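Local coordinates for DNA mismatch repair protein MutS (Thermus aquaticus, PDB 1EWQ) that recognises mismatched or unpaired bases in DNA as part of mismatch repair and has a weak ATPase activity, at residues Val659-Val664 with Thr678-Ala683; Gly621-Ile626 with Lys651-Asn656; Asp29-Phe34 with Gly44-Arg49; Ala80-Leu85 with Glu124-Arg129. One frame throughout, in Å; residues are numbered along the deposited sequence.

From the N terminus the four contacts follow one another in series, none nesting in or crossing another. Contact 3 closes the short loop in which strand 31-36 hairpins into strand 39-43 and leads to helix 44-54. Contact 4 closes a longer one, bringing helix 78-87 of the same domain against the connection between strands 110-116 and 134-139, which belong to different sheets. Far along the chain, contact 2 brings strand 621-625 to the end of helix 638-652, and contact 1 then joins strand 657-662 to helix 670-687. Contacts 1 and 2 touch through neighbouring strands of the ATPase sheet; contacts 3 and 4 lie far from both, the centres of contacts 2 and 4 being about 39 Å apart.

Contact 1. Residues Val659-Val664 with Thr678-Ala683; sequences VLLDEV and TAVAEA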
loop_
_atom_site.group_PDB
_atom_site.type_symbol
_atom_site.label_atom_id
_atom_site.label_comp_id
_atom_site.label_asym_id
_atom_site.label_seq_id
_atom_site.Cartn_x
_atom_site.Cartn_y
_atom_site.Cartn_z
ATOM N N VAL C 659 -13.959 33.587 -3.829
ATOM C CA VAL C 659 -12.949 33.100 -4.758
ATOM C C VAL C 659 -11.563 33.254 -4.129
ATOM O O VAL C 659 -11.233 34.323 -3.609
ATOM C CB VAL C 659 -13.001 33.904 -6.081
ATOM C CG1 VAL C 659 -11.916 33.431 -7.017
ATOM C CG2 VAL C 659 -14.404 33.766 -6.734
ATOM N N LEU C 660 -10.757 32.194 -4.178
ATOM C CA LEU C 660 -9.413 32.214 -3.604
ATOM C C LEU C 660 -8.366 31.942 -4.675
ATOM O O LEU C 660 -8.246 30.817 -5.147
ATOM C CB LEU C 660 -9.286 31.160 -2.494
ATOM C CG LEU C 660 -10.251 31.203 -1.295
ATOM C CD1 LEU C 660 -9.841 30.116 -0.282
ATOM C CD2 LEU C 660 -10.215 32.559 -0.633
ATOM N N LEU C 661 -7.618 32.971 -5.069
ATOM C CA LEU C 661 -6.595 32.803 -6.096
ATOM C C LEU C 661 -5.205 32.899 -5.494
ATOM O O LEU C 661 -4.897 33.807 -4.725
ATOM C CB LEU C 661 -6.760 33.837 -7.210
ATOM C CG LEU C 661 -8.133 33.917 -7.893
ATOM C CD1 LEU C 661 -8.047 34.904 -9.058
ATOM C CD2 LEU C 661 -8.577 32.537 -8.376
ATOM N N ASP C 662 -4.370 31.941 -5.872
ATOM C CA ASP C 662 -3.007 31.824 -5.374
ATOM C C ASP C 662 -2.014 31.943 -6.527
ATOM O O ASP C 662 -1.754 30.974 -7.238
ATOM C CB ASP C 662 -2.879 30.463 -4.671
ATOM C CG ASP C 662 -1.493 30.195 -4.113
ATOM O OD1 ASP C 662 -0.913 29.130 -4.458
ATOM O OD2 ASP C 662 -0.994 31.022 -3.323
ATOM N N GLU C 663 -1.485 33.151 -6.716
ATOM C CA GLU C 663 -0.490 33.433 -7.750
ATOM C C GLU C 663 -0.915 33.128 -9.196
ATOM O O GLU C 663 -0.139 32.592 -9.996
ATOM C CB GLU C 663 0.822 32.710 -7.407
ATOM C CG GLU C 663 1.250 32.885 -5.938
ATOM C CD GLU C 663 2.637 32.328 -5.629
ATOM O OE1 GLU C 663 2.966 31.230 -6.115
ATOM O OE2 GLU C 663 3.395 32.982 -4.885
ATOM N N VAL C 664 -2.150 33.474 -9.533
ATOM C CA VAL C 664 -2.645 33.273 -10.890
ATOM C C VAL C 664 -1.843 34.202 -11.810
ATOM O O VAL C 664 -1.720 35.403 -11.538
ATOM C CB VAL C 664 -4.168 33.586 -10.964
ATOM C CG1 VAL C 664 -4.616 33.804 -12.404
ATOM C CG2 VAL C 664 -4.943 32.427 -10.362
ATOM N N THR C 678 -4.108 40.562 -14.579
ATOM C CA THR C 678 -4.907 41.794 -14.522
ATOM C C THR C 678 -6.324 41.634 -15.062
ATOM O O THR C 678 -7.299 42.058 -14.422
ATOM C CB THR C 678 -4.237 42.947 -15.304
ATOM O OG1 THR C 678 -3.006 43.313 -14.672
ATOM C CG2 THR C 678 -5.150 44.157 -15.334
ATOM N N ALA C 679 -6.435 41.039 -16.244
ATOM C CA ALA C 679 -7.729 40.814 -16.875
ATOM C C ALA C 679 -8.586 39.948 -15.962
ATOM O O ALA C 679 -9.780 40.188 -15.801
ATOM C CB ALA C 679 -7.542 40.128 -18.240
ATOM N N VAL C 680 -7.969 38.926 -15.375
ATOM C CA VAL C 680 -8.675 38.033 -14.469
ATOM C C VAL C 680 -9.111 38.816 -13.235
ATOM O O VAL C 680 -10.243 38.687 -12.781
ATOM C CB VAL C 680 -7.777 36.847 -14.033
ATOM C CG1 VAL C 680 -8.450 36.066 -12.914
ATOM C CG2 VAL C 680 -7.511 35.929 -15.235
ATOM N N ALA C 681 -8.213 39.638 -12.701
ATOM C CA ALA C 681 -8.538 40.441 -11.522
ATOM C C ALA C 681 -9.712 41.374 -11.802
ATOM O O ALA C 681 -10.644 41.463 -11.000
ATOM C CB ALA C 681 -7.321 41.257 -11.078
ATOM N N GLU C 682 -9.677 42.062 -12.943
ATOM C CA GLU C 682 -10.751 42.992 -13.291
ATOM C C GLU C 682 -12.093 42.296 -13.454
ATOM O O GLU C 682 -13.137 42.822 -13.035
ATOM C CB GLU C 682 -10.416 43.750 -14.585
ATOM C CG GLU C 682 -9.145 44.594 -14.499
ATOM C CD GLU C 682 -8.863 45.384 -15.772
ATOM O OE1 GLU C 682 -9.313 44.959 -16.860
ATOM O OE2 GLU C 682 -8.173 46.422 -15.680
ATOM N N ALA C 683 -12.079 41.112 -14.063
ATOM C CA ALA C 683 -13.325 40.377 -14.270
ATOM C C ALA C 683 -13.926 39.953 -12.935
ATOM O O ALA C 683 -15.137 39.996 -12.758
ATOM C CB ALA C 683 -13.090 39.158 -15.160
#
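Leu661 sets its CG opposite its own carbonyl carbon (chi1 -54°), while Val680 holds CG1 opposite its backbone N (chi1 170°), and these two choices bring one methyl from each residue together between strand and helix. Leu661 CD1 meets Val680 CG1 at 4.0 Å, the side chains passing at a slant rather than lining up. The same Val680 methyl also reaches Val664, whose CG1 stands 4.5 Å from Val680 CG1. A single branch of Val680 is thus met by two residues, one within the strand and one just past its end. No hydrogen bond crosses here; the contact is wholly apolar, and all three side chains are buried. Between Leu661 and Val664 the chain leaves a hydrophobic strand that ends at Asp662 and is followed by Glu663 in the loop, consistent with the Walker B motif of a P-loop ATPase. Glu663 is bound by Arg666 in a salt bridge, and Asp662 OD1 accepts the backbone N-H of Gly627. The contact belongs to the beta-alpha-beta unit of strand 657-662, helix 670-687 and strand 690-694. Phe693 of the last strand touches both Leu661 and Val664, Val646 of helix 638-652 lies against both Val664 and Val680, and Val751 of the second subunit packs on Val680 at the dimer interface.

Contact 2. Residues Gly621-Ile626 with Lys651-Asn656; sequences GIYTRI and KEATEN
Tyr623 and Glu652 make most of this contact, with the aliphatic part of the glutamate laid over one face of the phenol ring. Glu652 CG sits 3.6 Å from the Tyr623 ring centroid, a CH-pi contact displaced toward the rim. Its carboxylate follows the ring, the two planes only 23° apart, though the 2.9 Å approach of Glu652 OE2 to Tyr623 CD2 is close and probably strained. With chi1 at 66°, Glu652 CG lies between its own N and carbonyl carbon, and the chain then extends across the ring. Strand 621-625, helix 638-652 and strand 657-662 form a beta-alpha-beta crossover in the ATPase domain, and the pair joins its first strand to the last turn of its helix. Ala653, where the chain leaves the helix, adds a looser touch, its CA 4.0 Å from Tyr623 CE1. Two waters grip the phenol. Water 1, in the ring plane, accepts from Tyr623 OH at 2.6 Å and donates to Glu652 O; water 2 donates to Tyr623 OH and, at 2.7 Å, to Glu652 OE1. A leucine in place of Tyr623 would probably leave both waters without their phenol partner and the Glu652 chain without its aromatic floor. Ile649 of the same helix also packs on Tyr623.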
loop_
_atom_site.group_PDB
_atom_site.type_symbol
_atom_site.label_atom_id
_atom_site.label_comp_id
_atom_site.label_asym_id
_atom_site.label_seq_id
_atom_site.Cartn_x
_atom_site.Cartn_y
_atom_site.Cartn_z
ATOM N N GLY C 621 -20.970 29.614 -2.939
ATOM C CA GLY C 621 -19.943 28.646 -3.287
ATOM C C GLY C 621 -18.540 29.146 -2.998
ATOM O O GLY C 621 -18.300 30.353 -2.925
ATOM N N ILE C 622 -17.614 28.219 -2.798
ATOM C CA ILE C 622 -16.224 28.585 -2.550
ATOM C C ILE C 622 -15.412 28.009 -3.699
ATOM O O ILE C 622 -15.441 26.800 -3.936
ATOM C CB ILE C 622 -15.716 28.004 -1.234
ATOM C CG1 ILE C 622 -16.503 28.601 -0.065
ATOM C CG2 ILE C 622 -14.229 28.279 -1.095
ATOM C CD1 ILE C 622 -16.251 27.909 1.263
ATOM N N TYR C 623 -14.703 28.878 -4.414
ATOM C CA TYR C 623 -13.900 28.458 -5.560
ATOM C C TYR C 623 -12.425 28.773 -5.373
ATOM O O TYR C 623 -12.039 29.933 -5.247
ATOM C CB TYR C 623 -14.413 29.131 -6.838
ATOM C CG TYR C 623 -15.891 28.922 -7.065
ATOM C CD1 TYR C 623 -16.816 29.939 -6.799
ATOM C CD2 TYR C 623 -16.375 27.692 -7.513
ATOM C CE1 TYR C 623 -18.196 29.736 -6.975
ATOM C CE2 TYR C 623 -17.748 27.476 -7.686
ATOM C CZ TYR C 623 -18.652 28.500 -7.416
ATOM O OH TYR C 623 -20.004 28.262 -7.582
ATOM N N THR C 624 -11.603 27.729 -5.376
ATOM C CA THR C 624 -10.173 27.882 -5.186
ATOM C C THR C 624 -9.337 27.558 -6.420
ATOM O O THR C 624 -9.745 26.791 -7.298
ATOM C CB THR C 624 -9.672 26.972 -4.036
ATOM O OG1 THR C 624 -9.846 25.596 -4.400
ATOM C CG2 THR C 624 -10.448 27.248 -2.752
ATOM N N ARG C 625 -8.154 28.161 -6.447
ATOM C CA ARG C 625 -7.149 27.967 -7.483
ATOM C C ARG C 625 -5.865 28.122 -6.652
ATOM O O ARG C 625 -5.188 29.149 -6.711
ATOM C CB ARG C 625 -7.254 29.061 -8.558
ATOM C CG ARG C 625 -6.566 28.742 -9.900
ATOM C CD ARG C 625 -5.087 28.389 -9.757
ATOM N NE ARG C 625 -4.885 27.014 -9.296
ATOM C CZ ARG C 625 -3.775 26.577 -8.699
ATOM N NH1 ARG C 625 -2.758 27.400 -8.477
ATOM N NH2 ARG C 625 -3.678 25.306 -8.330
ATOM N N ILE C 626 -5.566 27.096 -5.851
ATOM C CA ILE C 626 -4.414 27.097 -4.941
ATOM C C ILE C 626 -3.479 25.908 -5.105
ATOM O O ILE C 626 -3.927 24.778 -5.295
ATOM C CB ILE C 626 -4.887 27.100 -3.459
ATOM C CG1 ILE C 626 -5.790 28.301 -3.186
ATOM C CG2 ILE C 626 -3.687 27.146 -2.523
ATOM C CD1 ILE C 626 -6.558 28.197 -1.864
ATOM N N LYS C 651 -16.603 31.193 -14.899
ATOM C CA LYS C 651 -17.898 30.805 -15.431
ATOM C C LYS C 651 -18.919 30.417 -14.361
ATOM O O LYS C 651 -20.122 30.505 -14.589
ATOM C CB LYS C 651 -17.705 29.662 -16.430
ATOM C CG LYS C 651 -16.904 30.089 -17.656
ATOM C CD LYS C 651 -16.569 28.924 -18.578
ATOM C CE LYS C 651 -15.578 29.370 -19.661
ATOM N NZ LYS C 651 -15.010 28.215 -20.425
ATOM N N GLU C 652 -18.452 29.999 -13.192
ATOM C CA GLU C 652 -19.370 29.614 -12.128
ATOM C C GLU C 652 -19.489 30.666 -11.028
ATOM O O GLU C 652 -20.518 30.744 -10.368
ATOM C CB GLU C 652 -18.959 28.257 -11.535
ATOM C CG GLU C 652 -17.619 28.219 -10.787
ATOM C CD GLU C 652 -17.077 26.789 -10.588
ATOM O OE1 GLU C 652 -17.836 25.811 -10.796
ATOM O OE2 GLU C 652 -15.888 26.647 -10.218
ATOM N N ALA C 653 -18.454 31.490 -10.857
ATOM C CA ALA C 653 -18.435 32.527 -9.819
ATOM C C ALA C 653 -19.507 33.601 -9.948
ATOM O O ALA C 653 -19.747 34.144 -11.026
ATOM C CB ALA C 653 -17.073 33.186 -9.770
ATOM N N THR C 654 -20.105 33.940 -8.812
ATOM C CA THR C 654 -21.169 34.925 -8.738
ATOM C C THR C 654 -20.800 36.049 -7.757
ATOM O O THR C 654 -19.739 36.000 -7.136
ATOM C CB THR C 654 -22.457 34.197 -8.292
ATOM O OG1 THR C 654 -23.454 34.345 -9.300
ATOM C CG2 THR C 654 -22.958 34.703 -6.955
ATOM N N GLU C 655 -21.655 37.065 -7.631
ATOM C CA GLU C 655 -21.396 38.170 -6.705
ATOM C C GLU C 655 -21.440 37.682 -5.260
ATOM O O GLU C 655 -21.046 38.399 -4.339
ATOM C CB GLU C 655 -22.437 39.277 -6.872
ATOM C CG GLU C 655 -23.880 38.772 -6.759
ATOM C CD GLU C 655 -24.907 39.887 -6.758
ATOM O OE1 GLU C 655 -26.085 39.595 -7.055
ATOM O OE2 GLU C 655 -24.544 41.044 -6.448
ATOM N N ASN C 656 -21.937 36.467 -5.060
ATOM C CA ASN C 656 -22.022 35.902 -3.722
ATOM C C ASN C 656 -21.003 34.790 -3.536
ATOM O O ASN C 656 -21.095 33.990 -2.604
ATOM C CB ASN C 656 -23.437 35.376 -3.470
ATOM C CG ASN C 656 -24.474 36.478 -3.551
ATOM O OD1 ASN C 656 -24.280 37.562 -2.994
ATOM N ND2 ASN C 656 -25.575 36.217 -4.245
HETATM O O HOH W 1 -21.832 30.106 -7.725
HETATM O O HOH W 2 -20.036 25.877 -9.199
#

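Contact 3. Residues Asp29-Phe34 with Gly44-Arg49; sequences DYLLLF and GEDAER
Leu31 and Asp46 meet where a beta hairpin runs into a helix: strand 31-36 pairs with strand 39-43, and helix 44-54 follows directly, in domain I, which in the MutS family carries the mismatch-reading element. The close part of the contact is small. Leu31 CD1 comes to 3.7 Å from Asp46 OD1, a methyl against a carboxylate oxygen with no hydrogen bond, and the two side chains pass side by side, running opposite ways. Leu31 holds CG opposite its backbone N (chi1 -180°), which carries its methyls across toward the helix. The leucine itself is buried, packed also on Leu92 of the adjoining strand 92-97 and on Phe90, while Asp46 additionally touches Tyr20 and Arg24 of helix 15-26.

Toward solvent the packing thins. Arg49, one turn further along the helix, is exposed and gives the strand nothing but the aliphatic part of its side chain, whereas Glu48 forms a salt bridge with Lys6. The helix turn is secured by the backbone bond from Arg49 N to Glu45 O, 2.6 Å. At this outer margin Arg49 CD stands 4.5 Å from Leu31 CD1.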
loop_
_atom_site.group_PDB
_atom_site.type_symbol
_atom_site.label_atom_id
_atom_site.label_comp_id
_atom_site.label_asym_id
_atom_site.label_seq_id
_atom_site.Cartn_x
_atom_site.Cartn_y
_atom_site.Cartn_z
ATOM N N ASP C 29 -18.200 -11.917 -13.620
ATOM C CA ASP C 29 -17.339 -10.898 -13.030
ATOM C C ASP C 29 -17.246 -10.946 -11.512
ATOM O O ASP C 29 -16.837 -9.972 -10.877
ATOM C CB ASP C 29 -17.803 -9.514 -13.473
ATOM C CG ASP C 29 -17.885 -9.390 -14.985
ATOM O OD1 ASP C 29 -16.857 -9.634 -15.664
ATOM O OD2 ASP C 29 -18.981 -9.049 -15.490
ATOM N N TYR C 30 -17.620 -12.082 -10.937
ATOM C CA TYR C 30 -17.561 -12.253 -9.490
ATOM C C TYR C 30 -16.727 -13.475 -9.163
ATOM O O TYR C 30 -16.615 -14.392 -9.982
ATOM C CB TYR C 30 -18.959 -12.468 -8.897
ATOM C CG TYR C 30 -19.917 -11.318 -9.080
ATOM C CD1 TYR C 30 -20.415 -10.988 -10.341
ATOM C CD2 TYR C 30 -20.325 -10.555 -7.991
ATOM C CE1 TYR C 30 -21.293 -9.926 -10.507
ATOM C CE2 TYR C 30 -21.200 -9.493 -8.148
ATOM C CZ TYR C 30 -21.677 -9.186 -9.405
ATOM O OH TYR C 30 -22.532 -8.129 -9.562
ATOM N N LEU C 31 -16.125 -13.484 -7.979
ATOM C CA LEU C 31 -15.366 -14.645 -7.551
ATOM C C LEU C 31 -16.400 -15.421 -6.760
ATOM O O LEU C 31 -16.887 -14.950 -5.730
ATOM C CB LEU C 31 -14.192 -14.265 -6.650
ATOM C CG LEU C 31 -13.375 -15.479 -6.192
ATOM C CD1 LEU C 31 -12.894 -16.254 -7.412
ATOM C CD2 LEU C 31 -12.198 -15.036 -5.347
ATOM N N LEU C 32 -16.748 -16.601 -7.259
ATOM C CA LEU C 32 -17.752 -17.432 -6.614
ATOM C C LEU C 32 -17.200 -18.285 -5.478
ATOM O O LEU C 32 -16.221 -19.017 -5.651
ATOM C CB LEU C 32 -18.424 -18.321 -7.662
ATOM C CG LEU C 32 -19.701 -19.048 -7.235
ATOM C CD1 LEU C 32 -20.666 -19.085 -8.400
ATOM C CD2 LEU C 32 -19.372 -20.443 -6.744
ATOM N N LEU C 33 -17.830 -18.162 -4.312
ATOM C CA LEU C 33 -17.454 -18.918 -3.125
ATOM C C LEU C 33 -18.540 -19.967 -2.972
ATOM O O LEU C 33 -19.660 -19.671 -2.555
ATOM C CB LEU C 33 -17.392 -17.999 -1.902
ATOM C CG LEU C 33 -16.313 -16.911 -2.026
ATOM C CD1 LEU C 33 -16.320 -16.012 -0.800
ATOM C CD2 LEU C 33 -14.945 -17.559 -2.191
ATOM N N PHE C 34 -18.187 -21.194 -3.340
ATOM C CA PHE C 34 -19.095 -22.335 -3.338
ATOM C C PHE C 34 -19.073 -23.101 -2.022
ATOM O O PHE C 34 -18.099 -23.798 -1.709
ATOM C CB PHE C 34 -18.696 -23.257 -4.493
ATOM C CG PHE C 34 -19.727 -24.281 -4.858
ATOM C CD1 PHE C 34 -21.015 -23.895 -5.226
ATOM C CD2 PHE C 34 -19.388 -25.631 -4.907
ATOM C CE1 PHE C 34 -21.952 -24.841 -5.641
ATOM C CE2 PHE C 34 -20.312 -26.587 -5.321
ATOM C CZ PHE C 34 -21.600 -26.192 -5.690
ATOM N N GLY C 44 -10.554 -25.216 -10.016
ATOM C CA GLY C 44 -9.902 -24.757 -11.232
ATOM C C GLY C 44 -9.069 -23.511 -10.987
ATOM O O GLY C 44 -8.453 -23.369 -9.929
ATOM N N GLU C 45 -9.046 -22.602 -11.960
ATOM C CA GLU C 45 -8.284 -21.361 -11.825
ATOM C C GLU C 45 -8.769 -20.554 -10.634
ATOM O O GLU C 45 -7.974 -19.957 -9.908
ATOM C CB GLU C 45 -8.415 -20.508 -13.080
ATOM C CG GLU C 45 -7.666 -21.044 -14.272
ATOM C CD GLU C 45 -7.641 -20.050 -15.414
ATOM O OE1 GLU C 45 -8.727 -19.761 -15.965
ATOM O OE2 GLU C 45 -6.536 -19.552 -15.747
ATOM N N ASP C 46 -10.084 -20.539 -10.446
ATOM C CA ASP C 46 -10.687 -19.813 -9.339
ATOM C C ASP C 46 -10.114 -20.262 -8.000
ATOM O O ASP C 46 -10.020 -19.467 -7.062
ATOM C CB ASP C 46 -12.202 -19.994 -9.373
ATOM C CG ASP C 46 -12.835 -19.274 -10.545
ATOM O OD1 ASP C 46 -12.693 -18.038 -10.613
ATOM O OD2 ASP C 46 -13.464 -19.933 -11.398
ATOM N N ALA C 47 -9.728 -21.534 -7.922
ATOM C CA ALA C 47 -9.136 -22.088 -6.712
ATOM C C ALA C 47 -7.720 -21.541 -6.628
ATOM O O ALA C 47 -7.186 -21.308 -5.542
ATOM C CB ALA C 47 -9.107 -23.610 -6.784
ATOM N N GLU C 48 -7.121 -21.333 -7.795
ATOM C CA GLU C 48 -5.769 -20.800 -7.880
ATOM C C GLU C 48 -5.814 -19.343 -7.442
ATOM O O GLU C 48 -5.011 -18.907 -6.619
ATOM C CB GLU C 48 -5.252 -20.906 -9.315
ATOM C CG GLU C 48 -5.456 -22.275 -9.934
ATOM C CD GLU C 48 -4.835 -22.405 -11.318
ATOM O OE1 GLU C 48 -5.083 -21.539 -12.182
ATOM O OE2 GLU C 48 -4.102 -23.388 -11.541
ATOM N N ARG C 49 -6.762 -18.596 -7.997
ATOM C CA ARG C 49 -6.934 -17.192 -7.643
ATOM C C ARG C 49 -7.079 -17.058 -6.130
ATOM O O ARG C 49 -6.300 -16.361 -5.480
ATOM C CB ARG C 49 -8.194 -16.635 -8.299
ATOM C CG ARG C 49 -8.130 -16.481 -9.806
ATOM C CD ARG C 49 -9.484 -16.029 -10.331
ATOM N NE ARG C 49 -9.426 -15.565 -11.713
ATOM C CZ ARG C 49 -8.778 -14.473 -12.108
ATOM N NH1 ARG C 49 -8.127 -13.727 -11.217
ATOM N NH2 ARG C 49 -8.779 -14.126 -13.393
#

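Contact 4. Residues Ala80-Leu85 with Glu124-Arg129; sequences AYAERL and ESLLPR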
loop_
_atom_site.group_PDB
_atom_site.type_symbol
_atom_site.label_atom_id
_atom_site.label_comp_id
_atom_site.label_asym_id
_atom_site.label_seq_id
_atom_site.Cartn_x
_atom_site.Cartn_y
_atom_site.Cartn_z
ATOM N N ALA C 80 -14.310 -12.088 7.610
ATOM C CA ALA C 80 -12.915 -11.671 7.706
ATOM C C ALA C 80 -12.193 -11.881 6.384
ATOM O O ALA C 80 -11.435 -11.020 5.946
ATOM C CB ALA C 80 -12.206 -12.439 8.822
ATOM N N TYR C 81 -12.424 -13.032 5.754
ATOM C CA TYR C 81 -11.796 -13.341 4.470
ATOM C C TYR C 81 -12.367 -12.446 3.373
ATOM O O TYR C 81 -11.637 -11.957 2.517
ATOM C CB TYR C 81 -12.030 -14.809 4.100
ATOM C CG TYR C 81 -11.143 -15.811 4.817
ATOM C CD1 TYR C 81 -9.771 -15.883 4.554
ATOM C CD2 TYR C 81 -11.686 -16.722 5.726
ATOM C CE1 TYR C 81 -8.966 -16.849 5.177
ATOM C CE2 TYR C 81 -10.893 -17.688 6.355
ATOM C CZ TYR C 81 -9.540 -17.752 6.074
ATOM O OH TYR C 81 -8.778 -18.745 6.657
ATOM N N ALA C 82 -13.680 -12.237 3.399
ATOM C CA ALA C 82 -14.327 -11.393 2.399
ATOM C C ALA C 82 -13.765 -9.981 2.507
ATOM O O ALA C 82 -13.470 -9.347 1.492
ATOM C CB ALA C 82 -15.826 -11.378 2.617
ATOM N N GLU C 83 -13.619 -9.501 3.742
ATOM C CA GLU C 83 -13.078 -8.166 3.990
ATOM C C GLU C 83 -11.791 -8.020 3.188
ATOM O O GLU C 83 -11.591 -7.033 2.476
ATOM C CB GLU C 83 -12.783 -7.974 5.486
ATOM C CG GLU C 83 -12.270 -6.579 5.876
ATOM C CD GLU C 83 -11.940 -6.459 7.365
ATOM O OE1 GLU C 83 -12.837 -6.685 8.214
ATOM O OE2 GLU C 83 -10.778 -6.137 7.692
ATOM N N ARG C 84 -10.926 -9.024 3.291
ATOM C CA ARG C 84 -9.662 -8.989 2.581
ATOM C C ARG C 84 -9.846 -9.036 1.076
ATOM O O ARG C 84 -9.242 -8.250 0.356
ATOM C CB ARG C 84 -8.754 -10.137 3.034
ATOM C CG ARG C 84 -8.004 -9.863 4.336
ATOM C CD ARG C 84 -6.821 -10.802 4.476
ATOM N NE ARG C 84 -7.238 -12.157 4.812
ATOM C CZ ARG C 84 -6.490 -13.240 4.629
ATOM N NH1 ARG C 84 -5.277 -13.139 4.102
ATOM N NH2 ARG C 84 -6.957 -14.429 4.984
ATOM N N LEU C 85 -10.678 -9.954 0.599
ATOM C CA LEU C 85 -10.911 -10.076 -0.832
ATOM C C LEU C 85 -11.447 -8.768 -1.395
ATOM O O LEU C 85 -11.016 -8.313 -2.455
ATOM C CB LEU C 85 -11.905 -11.204 -1.107
ATOM C CG LEU C 85 -11.410 -12.598 -0.726
ATOM C CD1 LEU C 85 -12.546 -13.596 -0.801
ATOM C CD2 LEU C 85 -10.275 -12.986 -1.662
ATOM N N GLU C 124 -21.949 -5.320 8.802
ATOM C CA GLU C 124 -21.362 -4.324 9.694
ATOM C C GLU C 124 -19.830 -4.298 9.677
ATOM O O GLU C 124 -19.231 -3.230 9.587
ATOM C CB GLU C 124 -21.887 -4.559 11.126
ATOM C CG GLU C 124 -21.206 -3.774 12.248
ATOM C CD GLU C 124 -21.849 -4.022 13.635
ATOM O OE1 GLU C 124 -22.288 -5.167 13.921
ATOM O OE2 GLU C 124 -21.902 -3.074 14.450
ATOM N N SER C 125 -19.203 -5.469 9.733
ATOM C CA SER C 125 -17.738 -5.568 9.749
ATOM C C SER C 125 -17.027 -5.224 8.443
ATOM O O SER C 125 -15.797 -5.126 8.422
ATOM C CB SER C 125 -17.304 -6.977 10.163
ATOM O OG SER C 125 -17.358 -7.872 9.062
ATOM N N LEU C 126 -17.780 -5.058 7.357
ATOM C CA LEU C 126 -17.176 -4.733 6.065
ATOM C C LEU C 126 -17.493 -3.290 5.670
ATOM O O LEU C 126 -17.102 -2.827 4.601
ATOM C CB LEU C 126 -17.709 -5.677 4.983
ATOM C CG LEU C 126 -17.790 -7.157 5.356
ATOM C CD1 LEU C 126 -18.303 -7.973 4.172
ATOM C CD2 LEU C 126 -16.418 -7.639 5.789
ATOM N N LEU C 127 -18.205 -2.588 6.542
ATOM C CA LEU C 127 -18.602 -1.215 6.287
ATOM C C LEU C 127 -17.861 -0.187 7.124
ATOM O O LEU C 127 -17.426 -0.473 8.237
ATOM C CB LEU C 127 -20.094 -1.049 6.566
ATOM C CG LEU C 127 -21.073 -1.627 5.550
ATOM C CD1 LEU C 127 -22.460 -1.739 6.184
ATOM C CD2 LEU C 127 -21.083 -0.742 4.306
ATOM N N PRO C 128 -17.712 1.033 6.587
ATOM C CA PRO C 128 -17.035 2.110 7.311
ATOM C C PRO C 128 -18.144 2.780 8.123
ATOM O O PRO C 128 -19.319 2.474 7.919
ATOM C CB PRO C 128 -16.514 2.996 6.189
ATOM C CG PRO C 128 -17.614 2.915 5.181
ATOM C CD PRO C 128 -17.989 1.427 5.193
ATOM N N ARG C 129 -17.799 3.666 9.048
ATOM C CA ARG C 129 -18.830 4.349 9.830
ATOM C C ARG C 129 -19.618 5.253 8.890
ATOM O O ARG C 129 -20.829 5.388 9.005
ATOM C CB ARG C 129 -18.196 5.205 10.936
ATOM C CG ARG C 129 -18.477 4.742 12.357
ATOM C CD ARG C 129 -17.773 5.637 13.379
ATOM N NE ARG C 129 -17.890 5.100 14.736
ATOM C CZ ARG C 129 -18.879 5.387 15.581
ATOM N NH1 ARG C 129 -19.845 6.215 15.219
ATOM N NH2 ARG C 129 -18.909 4.837 16.789
HETATM O O HOH W 3 -14.955 -8.762 8.853
#
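The backbones of Glu83 and Leu126 draw to 5.7 Å between CA atoms, where helix 78-87 meets a short 3-10 turn, residues 124-126, closed by the hydrogen bond from Leu127 N to Glu124 O. The turn lies in the connection between strands 110-116 and 134-139, so the contact packs the chain leaving the domain I sheet against one of that domain's helices. Leu126 provides the apolar part. Its CG points opposite its carbonyl carbon (chi1 -44°), which carries both methyls to the helix surface: CD2 settles 3.7 Å from Glu83 CB, at the base of that side chain, while CD1 is 4.5 Å from Ala82 CB. Leu121 also packs on Leu126, within the same connection.

Beyond the leucine the contact becomes polar and partly open. Glu83 extends past the turn with CG opposite its backbone N (chi1 -177°), putting OE1 3.4 Å from Ser125 O. Both are acceptors, so they cannot bond directly. A water mediates beside them instead, donating one hydrogen bond to Glu83 OE1 and one to Ser125 OG, which has a further hydrogen bond to Glu79 OE1 on the same helix as Glu83. Tyr81, one residue before Ala82, points its side chain away from the 3-10 turn and packs on a phosphate of the bound DNA. Water 3 lies 3.0 Å from Glu83 OE1 and 2.6 Å from Ser125 OG.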